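Local coordinates for protein transcription regulator (Haloarcula marismortui ATCC 43049, PDB 3CRJ) that probably binds DNA as a TetR-family transcription factor, and is likely to repress its target genes, at residues Y55-K58 and D59-L62; L92-E95 and L96-P100; M137-A140 and V141-G145. All coordinates share one frame; numbering follows the deposited sequence.

Interaction 1: Y55-K58 and D59-L62; sequences YDTK and DDLL
Tyr55 and Leu61 meet where the predicted helix-turn-helix motif of this TetR-family DNA-binding domain hands over to helix 58-78. Tyr55 is the last residue of the predicted motif, and Thr57 is the N-cap residue of the helix. The Tyr55 ring lies across the Leu61 side chain at about a right angle, with Leu61 CA over one of its faces. CD2 of Tyr55 is 3.8 Å from CD1 of Leu61. CG of Tyr55 stands anti to its own carbonyl carbon (chi1 -46°), which swings the ring over the first turn of the helix. An alanine here would be likely to uncover that side of Leu61.

The first helical bonds begin at the cap. Leu61 N donates to Thr57 O at 3.0 Å, and Leu62 N donates to Lys58 O at 2.9 Å, in the carbonyl plane. The Thr57 side chain makes no capping bond. Its CG2 methyl lies 3.7 Å from CB of Asp59, and its CB is 3.4 Å from OD1 of Asp60. Lys58 and Leu62 run side by side in the same direction. Lys58 also makes a cation-pi contact with Tyr32, and Asp59 OD1 forms a salt bridge with Lys120.

Around this turn, Tyr55 rests on Thr16, Ile19 and Met20 of helix 12-30, while Leu61 packs on Thr23 of the same helix and on Ile37 and Ile40 of helix 37-44. Leu62 and Asp59 touch Phe123, so the start of helix 58-78 touches helices 12-30 and 37-44 and also helix 121-148 of the C-terminal region.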
loop_
_atom_site.group_PDB
_atom_site.type_symbol
_atom_site.label_atom_id
_atom_site.label_comp_id
_atom_site.label_asym_id
_atom_site.label_seq_id
_atom_site.Cartn_x
_atom_site.Cartn_y
_atom_site.Cartn_z
ATOM N N TYR A 55 19.678 -22.075 0.568
ATOM C CA TYR A 55 19.705 -20.646 0.292
ATOM C C TYR A 55 20.966 -19.997 0.859
ATOM O O TYR A 55 21.402 -20.323 1.972
ATOM C CB TYR A 55 18.454 -19.988 0.857
ATOM C CG TYR A 55 17.197 -20.756 0.532
ATOM C CD1 TYR A 55 16.651 -20.730 -0.754
ATOM C CD2 TYR A 55 16.565 -21.521 1.502
ATOM C CE1 TYR A 55 15.513 -21.439 -1.061
ATOM C CE2 TYR A 55 15.417 -22.235 1.207
ATOM C CZ TYR A 55 14.903 -22.189 -0.078
ATOM O OH TYR A 55 13.772 -22.898 -0.371
ATOM N N ASP A 56 21.542 -19.078 0.094
ATOM C CA ASP A 56 22.811 -18.464 0.461
ATOM C C ASP A 56 22.594 -17.168 1.225
ATOM O O ASP A 56 23.466 -16.721 1.970
ATOM C CB ASP A 56 23.629 -18.219 -0.802
ATOM C CG ASP A 56 23.125 -19.053 -1.975
ATOM O OD1 ASP A 56 23.960 -19.705 -2.660
ATOM O OD2 ASP A 56 21.871 -19.069 -2.184
ATOM N N THR A 57 21.413 -16.583 1.054
ATOM C CA THR A 57 21.108 -15.284 1.595
ATOM C C THR A 57 19.721 -15.279 2.164
ATOM O O THR A 57 18.854 -16.044 1.722
ATOM C CB THR A 57 21.154 -14.260 0.485
ATOM O OG1 THR A 57 22.441 -14.329 -0.127
ATOM C CG2 THR A 57 20.932 -12.844 1.020
ATOM N N LYS A 58 19.531 -14.430 3.175
ATOM C CA LYS A 58 18.213 -13.957 3.595
ATOM C C LYS A 58 17.368 -13.625 2.358
ATOM O O LYS A 58 16.249 -14.118 2.230
ATOM C CB LYS A 58 18.366 -12.718 4.494
ATOM C CG LYS A 58 17.091 -12.209 5.167
ATOM C CD LYS A 58 17.427 -11.078 6.104
ATOM C CE LYS A 58 16.255 -10.131 6.320
ATOM N NZ LYS A 58 16.693 -8.736 6.677
ATOM N N ASP A 59 17.920 -12.830 1.444
ATOM C CA ASP A 59 17.209 -12.397 0.241
ATOM C C ASP A 59 16.841 -13.518 -0.728
ATOM O O ASP A 59 15.734 -13.521 -1.271
ATOM C CB ASP A 59 17.983 -11.296 -0.496
ATOM C CG ASP A 59 17.846 -9.940 0.172
ATOM O OD1 ASP A 59 18.424 -8.965 -0.377
ATOM O OD2 ASP A 59 17.157 -9.841 1.231
ATOM N N ASP A 60 17.747 -14.458 -0.959
ATOM C CA ASP A 60 17.403 -15.602 -1.790
ATOM C C ASP A 60 16.233 -16.335 -1.160
ATOM O O ASP A 60 15.279 -16.726 -1.829
ATOM C CB ASP A 60 18.578 -16.570 -1.888
ATOM C CG ASP A 60 19.740 -16.012 -2.681
ATOM O OD1 ASP A 60 19.915 -14.772 -2.684
ATOM O OD2 ASP A 60 20.486 -16.828 -3.281
ATOM N N LEU A 61 16.325 -16.496 0.158
ATOM C CA LEU A 61 15.378 -17.278 0.919
ATOM C C LEU A 61 13.993 -16.654 0.857
ATOM O O LEU A 61 13.004 -17.359 0.694
ATOM C CB LEU A 61 15.862 -17.409 2.357
ATOM C CG LEU A 61 15.130 -18.442 3.204
ATOM C CD1 LEU A 61 16.074 -18.988 4.233
ATOM C CD2 LEU A 61 13.886 -17.848 3.860
ATOM N N LEU A 62 13.928 -15.334 0.956
ATOM C CA LEU A 62 12.651 -14.644 0.926
ATOM C C LEU A 62 12.070 -14.507 -0.479
ATOM O O LEU A 62 10.862 -14.356 -0.648
ATOM C CB LEU A 62 12.774 -13.290 1.611
ATOM C CG LEU A 62 13.008 -13.315 3.124
ATOM C CD1 LEU A 62 13.249 -11.908 3.626
ATOM C CD2 LEU A 62 11.824 -13.962 3.876
#

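Interaction 2: L92-E95 and L96-P100; sequences LLDE and LLVKP
Glu95 and Lys99 are brought together by bends in both chains. Glu95 turns at chi2 (61°). Lys99 has CG anti to its carbonyl carbon and folds back at chi2 (-66°) and again at chi4. Their side chains cross, and the ammonium reaches the carboxylate one helical turn back. Lys99 NZ makes a salt bridge to Glu95 OE2 at 3.0 Å. It meets that oxygen from above the carboxylate plane, 46° out of it. The other oxygen, Glu95 OE1, lies against the aliphatic part of the lysine.

Beside this pair, Asp94 and Val98 lie alongside each other and point the same way. The Asp94 CB is 3.9 Å from the CG2 methyl of Val98. The carboxylate of Asp94 has its strong partner on another helix, where OD1 forms a salt bridge with Arg187 of helix 181-198.

All this happens in the last turns of helix 85-97 and the residues after it, in the predominantly helical C-terminal domain of a TetR-family regulator. Leu96 N still makes a regular bond to Leu92 O, 2.9 Å long. Leu97 N makes a weak bond to Leu93 O. Beyond these the pattern gathers on Asp94 O. Val98 N donates to Asp94 O at 2.7 Å, in the carbonyl plane and on a lone pair. Leu97 N also reaches Asp94 O, from above that plane at 3.2 Å, and Lys99 N adds a weak bond to the same oxygen. The ring of Pro100 follows, its CD 3.7 Å from Glu95 O.

Leu96 packs on Phe73 of helix 58-78 and Val134 of helix 121-148. Leu97 touches Ile167 of helix 156-176, and Leu93 lies against Arg187.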
loop_
_atom_site.group_PDB
_atom_site.type_symbol
_atom_site.label_atom_id
_atom_site.label_comp_id
_atom_site.label_asym_id
_atom_site.label_seq_id
_atom_site.Cartn_x
_atom_site.Cartn_y
_atom_site.Cartn_z
ATOM N N LEU A 92 -13.500 -14.927 -5.604
ATOM C CA LEU A 92 -12.130 -14.423 -5.734
ATOM C C LEU A 92 -11.913 -13.234 -4.820
ATOM O O LEU A 92 -10.937 -13.200 -4.072
ATOM C CB LEU A 92 -11.801 -14.066 -7.173
ATOM C CG LEU A 92 -11.197 -15.229 -7.940
ATOM C CD1 LEU A 92 -11.818 -16.543 -7.531
ATOM C CD2 LEU A 92 -11.337 -15.006 -9.428
ATOM N N LEU A 93 -12.838 -12.275 -4.859
ATOM C CA LEU A 93 -12.750 -11.141 -3.974
ATOM C C LEU A 93 -12.711 -11.564 -2.523
ATOM O O LEU A 93 -11.933 -10.998 -1.758
ATOM C CB LEU A 93 -13.882 -10.155 -4.206
ATOM C CG LEU A 93 -13.731 -9.501 -5.567
ATOM C CD1 LEU A 93 -15.006 -8.712 -5.908
ATOM C CD2 LEU A 93 -12.425 -8.651 -5.614
ATOM N N ASP A 94 -13.537 -12.540 -2.142
ATOM C CA ASP A 94 -13.483 -13.065 -0.786
ATOM C C ASP A 94 -12.101 -13.591 -0.494
ATOM O O ASP A 94 -11.507 -13.245 0.515
ATOM C CB ASP A 94 -14.487 -14.163 -0.578
ATOM C CG ASP A 94 -15.893 -13.657 -0.588
ATOM O OD1 ASP A 94 -16.101 -12.419 -0.693
ATOM O OD2 ASP A 94 -16.799 -14.518 -0.513
ATOM N N GLU A 95 -11.573 -14.383 -1.410
ATOM C CA GLU A 95 -10.249 -14.945 -1.255
ATOM C C GLU A 95 -9.176 -13.879 -1.015
ATOM O O GLU A 95 -8.294 -14.054 -0.175
ATOM C CB GLU A 95 -9.906 -15.792 -2.462
ATOM C CG GLU A 95 -9.102 -16.986 -2.100
ATOM C CD GLU A 95 -9.834 -17.922 -1.149
ATOM O OE1 GLU A 95 -9.203 -18.354 -0.152
ATOM O OE2 GLU A 95 -11.037 -18.218 -1.391
ATOM N N LEU A 96 -9.269 -12.765 -1.719
ATOM C CA LEU A 96 -8.247 -11.735 -1.635
ATOM C C LEU A 96 -8.485 -10.781 -0.461
ATOM O O LEU A 96 -7.548 -10.153 0.030
ATOM C CB LEU A 96 -8.204 -10.935 -2.938
ATOM C CG LEU A 96 -7.727 -11.608 -4.220
ATOM C CD1 LEU A 96 -8.533 -11.132 -5.421
ATOM C CD2 LEU A 96 -6.264 -11.318 -4.391
ATOM N N LEU A 97 -9.730 -10.681 -0.003
ATOM C CA LEU A 97 -10.094 -9.644 0.977
ATOM C C LEU A 97 -10.660 -10.134 2.301
ATOM O O LEU A 97 -10.506 -9.456 3.291
ATOM C CB LEU A 97 -11.024 -8.588 0.368
ATOM C CG LEU A 97 -10.485 -7.233 -0.103
ATOM C CD1 LEU A 97 -8.987 -7.198 -0.213
ATOM C CD2 LEU A 97 -11.137 -6.836 -1.410
ATOM N N VAL A 98 -11.311 -11.290 2.343
ATOM C CA VAL A 98 -11.791 -11.797 3.633
ATOM C C VAL A 98 -10.830 -12.782 4.313
ATOM O O VAL A 98 -10.576 -12.666 5.511
ATOM C CB VAL A 98 -13.242 -12.325 3.564
ATOM C CG1 VAL A 98 -14.041 -11.466 2.606
ATOM C CG2 VAL A 98 -13.272 -13.778 3.136
ATOM N N LYS A 99 -10.285 -13.731 3.553
ATOM C CA LYS A 99 -9.307 -14.695 4.094
ATOM C C LYS A 99 -8.119 -14.051 4.837
ATOM O O LYS A 99 -7.765 -14.539 5.914
ATOM C CB LYS A 99 -8.777 -15.654 3.006
ATOM C CG LYS A 99 -9.850 -16.449 2.273
ATOM C CD LYS A 99 -10.596 -17.457 3.185
ATOM C CE LYS A 99 -11.518 -18.412 2.386
ATOM N NZ LYS A 99 -12.326 -17.768 1.308
ATOM N N PRO A 100 -7.498 -12.975 4.267
ATOM C CA PRO A 100 -6.317 -12.361 4.902
ATOM C C PRO A 100 -6.609 -11.591 6.191
ATOM O O PRO A 100 -5.665 -11.047 6.810
ATOM C CB PRO A 100 -5.779 -11.403 3.831
ATOM C CG PRO A 100 -6.468 -11.788 2.579
ATOM C CD PRO A 100 -7.811 -12.285 3.008
#

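Interaction 3: M137-A140 and V141-G145; sequences MLKA and VINHG
Val141 and Ile142 are buried against the preceding turn, whereas Lys139 and Asn143 meet on a partly exposed side of the same helix. On the buried side, Val141 CG1 lies between its backbone N and carbonyl carbon (chi1 57°). That places the methyl beside Leu138 O, with Met137 O also near. Ile142 CG1 approaches Leu138 O as well. The same oxygen accepts a nearly straight bond from Ile142 N (3.2 Å, 170°) and a weak one from Val141 N.

On the looser side, Lys139 and Asn143 lie alongside each other and point the same way. Lys139 CG is 3.7 Å from ND2 of Asn143. This is plain contact between the two side chains. Their firm link is in the backbone, where Asn143 N donates to Lys139 O at 2.8 Å. His144 N continues the helical pattern to Ala140 O at 3.1 Å. The His144 side chain comes near this turn through CB, and its NE2 makes a weak hydrogen bond to Thr83 OG1.

Within the C-terminal domain, this part of helix 121-148 has neighbours on several sides. Met137, present as selenomethionine, touches Phe73 and Ile77 of helix 58-78, and Leu138 packs on Leu89 of helix 85-97 and Leu164 of helix 156-176. Val141 lies on Arg88 of helix 85-97, while Lys139 meets Glu157 and Thr160, and Asn143 reaches Ala156, all of helix 156-176.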
loop_
_atom_site.group_PDB
_atom_site.type_symbol
_atom_site.label_atom_id
_atom_site.label_comp_id
_atom_site.label_asym_id
_atom_site.label_seq_id
_atom_site.Cartn_x
_atom_site.Cartn_y
_atom_site.Cartn_z
HETATM N N MSE A 137 -6.539 -13.775 -13.224
HETATM C CA MSE A 137 -7.739 -14.467 -12.759
HETATM C C MSE A 137 -8.952 -13.548 -12.595
HETATM O O MSE A 137 -10.084 -13.992 -12.734
HETATM C CB MSE A 137 -7.472 -15.213 -11.469
HETATM C CG MSE A 137 -7.199 -14.291 -10.343
HETATM SE SE MSE A 137 -7.162 -15.203 -8.660
HETATM C CE MSE A 137 -8.147 -13.838 -7.720
ATOM N N LEU A 138 -8.715 -12.275 -12.322
ATOM C CA LEU A 138 -9.804 -11.312 -12.210
ATOM C C LEU A 138 -10.354 -10.872 -13.566
ATOM O O LEU A 138 -11.563 -10.942 -13.801
ATOM C CB LEU A 138 -9.346 -10.096 -11.415
ATOM C CG LEU A 138 -9.404 -10.282 -9.897
ATOM C CD1 LEU A 138 -8.894 -9.017 -9.229
ATOM C CD2 LEU A 138 -10.799 -10.615 -9.446
ATOM N N LYS A 139 -9.475 -10.431 -14.463
ATOM C CA LYS A 139 -9.879 -10.177 -15.834
ATOM C C LYS A 139 -10.595 -11.354 -16.517
ATOM O O LYS A 139 -11.578 -11.151 -17.240
ATOM C CB LYS A 139 -8.694 -9.764 -16.663
ATOM C CG LYS A 139 -9.089 -9.030 -17.916
ATOM C CD LYS A 139 -7.915 -8.241 -18.430
ATOM C CE LYS A 139 -6.811 -9.159 -18.969
ATOM N NZ LYS A 139 -7.245 -9.899 -20.161
ATOM N N ALA A 140 -10.128 -12.571 -16.258
ATOM C CA ALA A 140 -10.742 -13.768 -16.832
ATOM C C ALA A 140 -12.188 -13.981 -16.430
ATOM O O ALA A 140 -12.970 -14.406 -17.245
ATOM C CB ALA A 140 -9.919 -15.024 -16.526
ATOM N N VAL A 141 -12.564 -13.683 -15.193
ATOM C CA VAL A 141 -13.944 -13.953 -14.822
ATOM C C VAL A 141 -14.818 -12.813 -15.335
ATOM O O VAL A 141 -15.943 -13.038 -15.806
ATOM C CB VAL A 141 -14.138 -14.282 -13.333
ATOM C CG1 VAL A 141 -13.605 -13.175 -12.454
ATOM C CG2 VAL A 141 -15.611 -14.553 -13.039
ATOM N N ILE A 142 -14.255 -11.606 -15.314
ATOM C CA ILE A 142 -14.926 -10.447 -15.901
ATOM C C ILE A 142 -15.178 -10.649 -17.385
ATOM O O ILE A 142 -16.244 -10.282 -17.921
ATOM C CB ILE A 142 -14.144 -9.134 -15.667
ATOM C CG1 ILE A 142 -14.181 -8.764 -14.173
ATOM C CG2 ILE A 142 -14.731 -8.010 -16.545
ATOM C CD1 ILE A 142 -13.324 -7.556 -13.794
ATOM N N ASN A 143 -14.211 -11.244 -18.068
ATOM C CA ASN A 143 -14.412 -11.480 -19.486
ATOM C C ASN A 143 -15.484 -12.521 -19.702
ATOM O O ASN A 143 -16.325 -12.353 -20.571
ATOM C CB ASN A 143 -13.101 -11.837 -20.188
ATOM C CG ASN A 143 -12.347 -10.601 -20.678
ATOM O OD1 ASN A 143 -12.959 -9.602 -21.054
ATOM N ND2 ASN A 143 -11.017 -10.666 -20.676
ATOM N N HIS A 144 -15.462 -13.585 -18.906
ATOM C CA HIS A 144 -16.444 -14.669 -19.021
ATOM C C HIS A 144 -17.900 -14.183 -18.899
ATOM O O HIS A 144 -18.762 -14.563 -19.707
ATOM C CB HIS A 144 -16.151 -15.744 -17.975
ATOM C CG HIS A 144 -17.072 -16.919 -18.032
ATOM N ND1 HIS A 144 -17.252 -17.675 -19.171
ATOM C CD2 HIS A 144 -17.839 -17.493 -17.078
ATOM C CE1 HIS A 144 -18.096 -18.659 -18.921
ATOM N NE2 HIS A 144 -18.464 -18.575 -17.657
ATOM N N GLY A 145 -18.147 -13.343 -17.888
ATOM C CA GLY A 145 -19.448 -12.776 -17.648
ATOM C C GLY A 145 -19.886 -11.835 -18.745
ATOM O O GLY A 145 -21.062 -11.824 -19.116
#

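From the N terminus, the three contacts follow in series and none nests in or crosses another. Each is local and closes no long loop. Interaction 1 opens helix 58-78, just after the predicted DNA-binding motif. Interaction 2 lies in the last turns of helix 85-97 and just beyond. Interaction 3 lies well along helix 121-148. Interaction 1 touches neither of the others; its nearest atoms are about 17 Å from interaction 2 and about 20 Å from interaction 3. Interactions 2 and 3 touch: Leu92 CG is 3.4 Å from Met137 CE, and Leu96 packs on the same methyl. Helix 58-78 joins the two regions: it starts at interaction 1 and further along touches both other contacts.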